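Local coordinates for protein restriction endonuclease (Mycobacterium sp., PDB 4F0Q) that acts as a tetrameric, cytosine-methylation-dependent restriction endonuclease, cleaving DNA that carries modified cytosine, at residues 66-71 / 112-117; 184-189 / 205-210. All blocks are in the same frame, centred on the assembly; numbering follows the deposited sequence.

Interaction 1: residues 66-71 / 112-117; sequences AGINAP and VRYFGD
Ile68 meets Tyr114 at the rim of the aromatic ring, and this apolar touch carries most of the contact. The methylene CG1 of Ile68 lies near the ring plane, 3.8 Å from Tyr114 CE2, while Ile68 CD1 reaches the same ring atom at 4.0 Å; the two side chains slant across one another. With Tyr114 CG anti to the backbone N (chi1 -178°), the long flat side chain reaches across and brings its hydroxyl end up to strand 67-69. There Tyr114 OH sits 3.3 Å from Ile68 CG1 and 3.7 Å from Gly67 C. Gly67 adopts phi 98° and psi -130°, a conformation in which a CB would jam against the preceding carbonyl oxygen, so glycine suits the place.

Strands 67-69 and 111-115 belong to one mixed sheet of the N-terminal domain, whose family falls in the PUA clan, but they are not paired: Gly67 and Asn69 bond to strand 85-89, Tyr114 to Leu206. The contact is therefore side-chain packing between strands that are not neighbours, with Ile87 also against Tyr114 and Leu135 of helix 130-142 against Ile68.

A lesser apolar touch joins Ile68 CD1 to Asp117 CB at 4.2 Å. The carboxylate of Asp117 is engaged elsewhere, hydrogen-bonded to Thr129 and to the backbone N atoms of Gly131 and Asn132 at the start of helix 130-142.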
# COMPACT_ATOMS: atom_id res chain seq x y z
N ALA A 66 12.75 -27.76 -28.54
CA ALA A 66 12.30 -26.39 -28.32
C ALA A 66 10.88 -26.39 -27.76
O ALA A 66 9.97 -27.00 -28.33
CB ALA A 66 12.37 -25.59 -29.61
N GLY A 67 10.69 -25.71 -26.63
CA GLY A 67 9.37 -25.55 -26.06
C GLY A 67 9.02 -26.52 -24.95
O GLY A 67 9.79 -26.70 -24.00
N ILE A 68 7.86 -27.15 -25.08
CA ILE A 68 7.33 -28.02 -24.03
C ILE A 68 7.49 -29.49 -24.38
O ILE A 68 7.08 -29.94 -25.45
CB ILE A 68 5.84 -27.70 -23.79
CG1 ILE A 68 5.67 -26.21 -23.48
CG2 ILE A 68 5.29 -28.56 -22.66
CD1 ILE A 68 4.40 -25.61 -24.03
N ASN A 69 8.09 -30.24 -23.46
CA ASN A 69 8.38 -31.65 -23.67
C ASN A 69 7.84 -32.52 -22.54
O ASN A 69 7.76 -32.08 -21.39
CB ASN A 69 9.89 -31.87 -23.80
CG ASN A 69 10.53 -30.94 -24.80
OD1 ASN A 69 10.72 -31.30 -25.96
ND2 ASN A 69 10.88 -29.74 -24.36
N ALA A 70 7.49 -33.76 -22.86
CA ALA A 70 7.01 -34.70 -21.85
C ALA A 70 7.17 -36.14 -22.32
O ALA A 70 6.73 -36.49 -23.42
CB ALA A 70 5.56 -34.41 -21.50
N PRO A 71 7.81 -36.98 -21.49
CA PRO A 71 7.97 -38.40 -21.78
C PRO A 71 6.63 -39.12 -21.79
O PRO A 71 5.63 -38.56 -21.32
CB PRO A 71 8.82 -38.91 -20.61
CG PRO A 71 9.50 -37.69 -20.08
CD PRO A 71 8.52 -36.58 -20.26
N VAL A 112 8.42 -17.40 -12.77
CA VAL A 112 8.69 -17.42 -14.21
C VAL A 112 7.40 -17.28 -15.01
O VAL A 112 6.48 -18.08 -14.86
CB VAL A 112 9.42 -18.72 -14.64
CG1 VAL A 112 9.56 -18.77 -16.15
CG2 VAL A 112 10.78 -18.82 -13.97
N ARG A 113 7.34 -16.26 -15.85
CA ARG A 113 6.22 -16.07 -16.76
C ARG A 113 6.50 -16.81 -18.06
O ARG A 113 7.43 -16.45 -18.79
CB ARG A 113 6.00 -14.58 -17.04
CG ARG A 113 4.89 -14.29 -18.03
CD ARG A 113 3.52 -14.65 -17.46
NE ARG A 113 3.26 -13.96 -16.20
CZ ARG A 113 2.78 -12.72 -16.11
NH1 ARG A 113 2.51 -12.03 -17.20
NH2 ARG A 113 2.57 -12.18 -14.91
N TYR A 114 5.71 -17.84 -18.35
CA TYR A 114 5.96 -18.67 -19.51
C TYR A 114 4.77 -18.73 -20.47
O TYR A 114 3.64 -18.98 -20.05
CB TYR A 114 6.37 -20.09 -19.08
CG TYR A 114 6.68 -21.00 -20.24
CD1 TYR A 114 7.88 -20.89 -20.93
CD2 TYR A 114 5.78 -21.98 -20.64
CE1 TYR A 114 8.17 -21.72 -21.99
CE2 TYR A 114 6.07 -22.82 -21.70
CZ TYR A 114 7.27 -22.69 -22.37
OH TYR A 114 7.56 -23.52 -23.43
N PHE A 115 5.03 -18.52 -21.75
CA PHE A 115 3.98 -18.53 -22.76
C PHE A 115 3.94 -19.86 -23.51
O PHE A 115 4.98 -20.49 -23.75
CB PHE A 115 4.16 -17.37 -23.74
CG PHE A 115 4.00 -16.02 -23.11
CD1 PHE A 115 5.08 -15.38 -22.53
CD2 PHE A 115 2.77 -15.40 -23.08
CE1 PHE A 115 4.94 -14.14 -21.94
CE2 PHE A 115 2.61 -14.16 -22.50
CZ PHE A 115 3.70 -13.52 -21.93
N GLY A 116 2.74 -20.28 -23.89
CA GLY A 116 2.54 -21.57 -24.53
C GLY A 116 3.09 -21.70 -25.94
O GLY A 116 3.87 -20.86 -26.39
N ASP A 117 2.68 -22.76 -26.63
CA ASP A 117 3.22 -23.05 -27.96
C ASP A 117 2.20 -22.83 -29.07
O ASP A 117 2.36 -23.34 -30.18
CB ASP A 117 3.75 -24.49 -28.02
CG ASP A 117 2.64 -25.52 -27.98
OD1 ASP A 117 1.62 -25.28 -27.30
OD2 ASP A 117 2.79 -26.58 -28.63

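Interaction 2: residues 184-189 / 205-210; sequences IERLEH and SLDLAV
The guanidinium of Arg186 has Glu188 OE2 over the centre of one face, 3.8 Å above its plane, while Asp207 OD2 approaches obliquely. The carboxylate of Asp207 is turned 29° from the guanidinium plane, and its OD2 takes two weak, bent hydrogen bonds within a salt bridge, from Arg186 NE at 2.7 Å and from Arg186 NH2 at 2.8 Å. A bend at chi3 (64°) turns the end of the arginine chain so that NE and NH2 both meet OD2, the two side chains running alongside each other in the same direction. Glu188 OE1 adds a purely electrostatic attraction to Arg186 NH2 and accepts a hydrogen bond from a water that also donates weakly to Ser205 O. Arginine suits a place between two acids, whose mutual repulsion its charge should ease; Asp207 OD1 has further partners in Arg113 and His111.

Beneath these groups, strands 175-193 and 200-210 form an antiparallel beta hairpin interrupted by a classic beta bulge. Glu185 and Arg186 both face Asp207, whose carbonyl oxygen accepts a weak bond from Glu185 N and a straighter one from Arg186 N at 3.0 Å. Farther along, Glu188 and Ser205 make a hydrogen-bonded pair in both directions, with Glu188 N to Ser205 O close to linear at 171°.

Ile184, Leu187, Leu206 and Leu208 occupy the other face of the sheet. Leu206 CD2 lies 3.8 Å from Leu187 CD1 and 3.9 Å from Ile184 CD1, and Leu208 CD2 rests 3.8 Å from Ile184 CG1. Aliphatic side chains suit this buried layer, where Ile184 and Leu187 pack on helix 130-142 and Leu208 on Leu156. Leu187 and His189 also make backbone hydrogen bonds to a second subunit.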
# COMPACT_ATOMS: atom_id res chain seq x y z
N ILE A 184 2.65 -24.70 -11.50
CA ILE A 184 1.77 -23.80 -12.23
C ILE A 184 0.90 -23.04 -11.25
O ILE A 184 -0.12 -23.55 -10.77
CB ILE A 184 0.88 -24.55 -13.24
CG1 ILE A 184 1.75 -25.30 -14.25
CG2 ILE A 184 -0.05 -23.58 -13.96
CD1 ILE A 184 0.96 -26.01 -15.33
N GLU A 185 1.31 -21.81 -10.93
CA GLU A 185 0.57 -20.99 -9.98
C GLU A 185 -0.66 -20.38 -10.65
O GLU A 185 -1.72 -20.28 -10.03
CB GLU A 185 1.45 -19.89 -9.40
CG GLU A 185 0.76 -19.04 -8.35
CD GLU A 185 1.64 -17.93 -7.82
OE1 GLU A 185 2.61 -17.55 -8.51
OE2 GLU A 185 1.37 -17.44 -6.70
N ARG A 186 -0.52 -19.98 -11.91
CA ARG A 186 -1.65 -19.44 -12.64
C ARG A 186 -1.57 -19.78 -14.13
O ARG A 186 -0.49 -19.90 -14.69
CB ARG A 186 -1.76 -17.92 -12.44
CG ARG A 186 -3.08 -17.32 -12.87
CD ARG A 186 -3.26 -15.90 -12.36
NE ARG A 186 -2.27 -14.99 -12.92
CZ ARG A 186 -2.28 -13.67 -12.74
NH1 ARG A 186 -3.24 -13.11 -12.02
NH2 ARG A 186 -1.34 -12.91 -13.28
N LEU A 187 -2.73 -19.95 -14.76
CA LEU A 187 -2.81 -20.20 -16.19
C LEU A 187 -3.97 -19.40 -16.77
O LEU A 187 -5.12 -19.65 -16.44
CB LEU A 187 -2.98 -21.69 -16.48
CG LEU A 187 -2.79 -22.17 -17.93
CD1 LEU A 187 -2.27 -23.60 -17.95
CD2 LEU A 187 -4.09 -22.08 -18.73
N GLU A 188 -3.66 -18.44 -17.64
CA GLU A 188 -4.68 -17.56 -18.18
C GLU A 188 -4.63 -17.41 -19.69
O GLU A 188 -3.63 -17.74 -20.33
CB GLU A 188 -4.60 -16.18 -17.50
CG GLU A 188 -3.21 -15.59 -17.47
CD GLU A 188 -3.12 -14.38 -16.56
OE1 GLU A 188 -1.99 -13.94 -16.26
OE2 GLU A 188 -4.18 -13.86 -16.15
N HIS A 189 -5.72 -16.90 -20.26
CA HIS A 189 -5.82 -16.64 -21.69
C HIS A 189 -5.11 -15.34 -22.03
O HIS A 189 -5.12 -14.40 -21.25
CB HIS A 189 -7.29 -16.57 -22.10
CG HIS A 189 -7.51 -16.15 -23.53
ND1 HIS A 189 -7.80 -14.85 -23.88
CD2 HIS A 189 -7.48 -16.86 -24.68
CE1 HIS A 189 -7.94 -14.78 -25.19
NE2 HIS A 189 -7.75 -15.99 -25.70
N SER A 205 -0.85 -17.96 -21.08
CA SER A 205 0.19 -17.33 -20.28
C SER A 205 0.19 -17.92 -18.87
O SER A 205 -0.85 -17.98 -18.22
CB SER A 205 -0.03 -15.81 -20.22
OG SER A 205 1.00 -15.17 -19.49
N LEU A 206 1.35 -18.36 -18.42
CA LEU A 206 1.45 -19.09 -17.15
C LEU A 206 2.37 -18.41 -16.14
O LEU A 206 3.51 -18.08 -16.44
CB LEU A 206 1.91 -20.53 -17.39
CG LEU A 206 0.92 -21.55 -17.96
CD1 LEU A 206 0.64 -21.33 -19.44
CD2 LEU A 206 1.43 -22.97 -17.72
N ASP A 207 1.84 -18.22 -14.93
CA ASP A 207 2.64 -17.82 -13.78
C ASP A 207 3.15 -19.07 -13.09
O ASP A 207 2.37 -19.84 -12.52
CB ASP A 207 1.82 -16.99 -12.80
CG ASP A 207 1.54 -15.59 -13.31
OD1 ASP A 207 2.40 -15.03 -14.02
OD2 ASP A 207 0.46 -15.05 -12.99
N LEU A 208 4.47 -19.26 -13.13
CA LEU A 208 5.11 -20.43 -12.54
C LEU A 208 5.88 -20.06 -11.29
O LEU A 208 6.56 -19.03 -11.24
CB LEU A 208 6.04 -21.10 -13.55
CG LEU A 208 5.44 -21.55 -14.88
CD1 LEU A 208 6.51 -22.16 -15.77
CD2 LEU A 208 4.30 -22.53 -14.65
N ALA A 209 5.78 -20.91 -10.27
CA ALA A 209 6.48 -20.70 -9.02
C ALA A 209 7.60 -21.72 -8.84
O ALA A 209 7.34 -22.90 -8.57
CB ALA A 209 5.51 -20.78 -7.85
N VAL A 210 8.84 -21.28 -9.01
CA VAL A 210 9.99 -22.14 -8.81
C VAL A 210 10.17 -22.43 -7.32
O VAL A 210 10.36 -21.52 -6.52
CB VAL A 210 11.28 -21.50 -9.36
CG1 VAL A 210 12.48 -22.41 -9.10
CG2 VAL A 210 11.14 -21.22 -10.85
O HOH W 1 -0.27 -15.69 -16.12

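Overall arrangement
Strands 111-115 and 200-210 are neighbours in one sheet, so interactions 1 and 2 adjoin, their centres about 11 Å apart. Interaction 2 is the buried one, a true strand pairing with backbone bonds, an ionic face and an aliphatic face; interaction 1 lies nearer the surface and joins strands that are not paired with each other by a few apolar touches. The salt bridge from Arg113 NE to Asp207 OD1 (2.6 Å) ties them together on the ionic side, whereas Tyr114 packs on Leu208 on the aliphatic side. Helix 130-142 serves both, meeting Ile68 in the first and Ile184 and Leu187 in the second. Interaction 2 also borders the second subunit through strand 175-193.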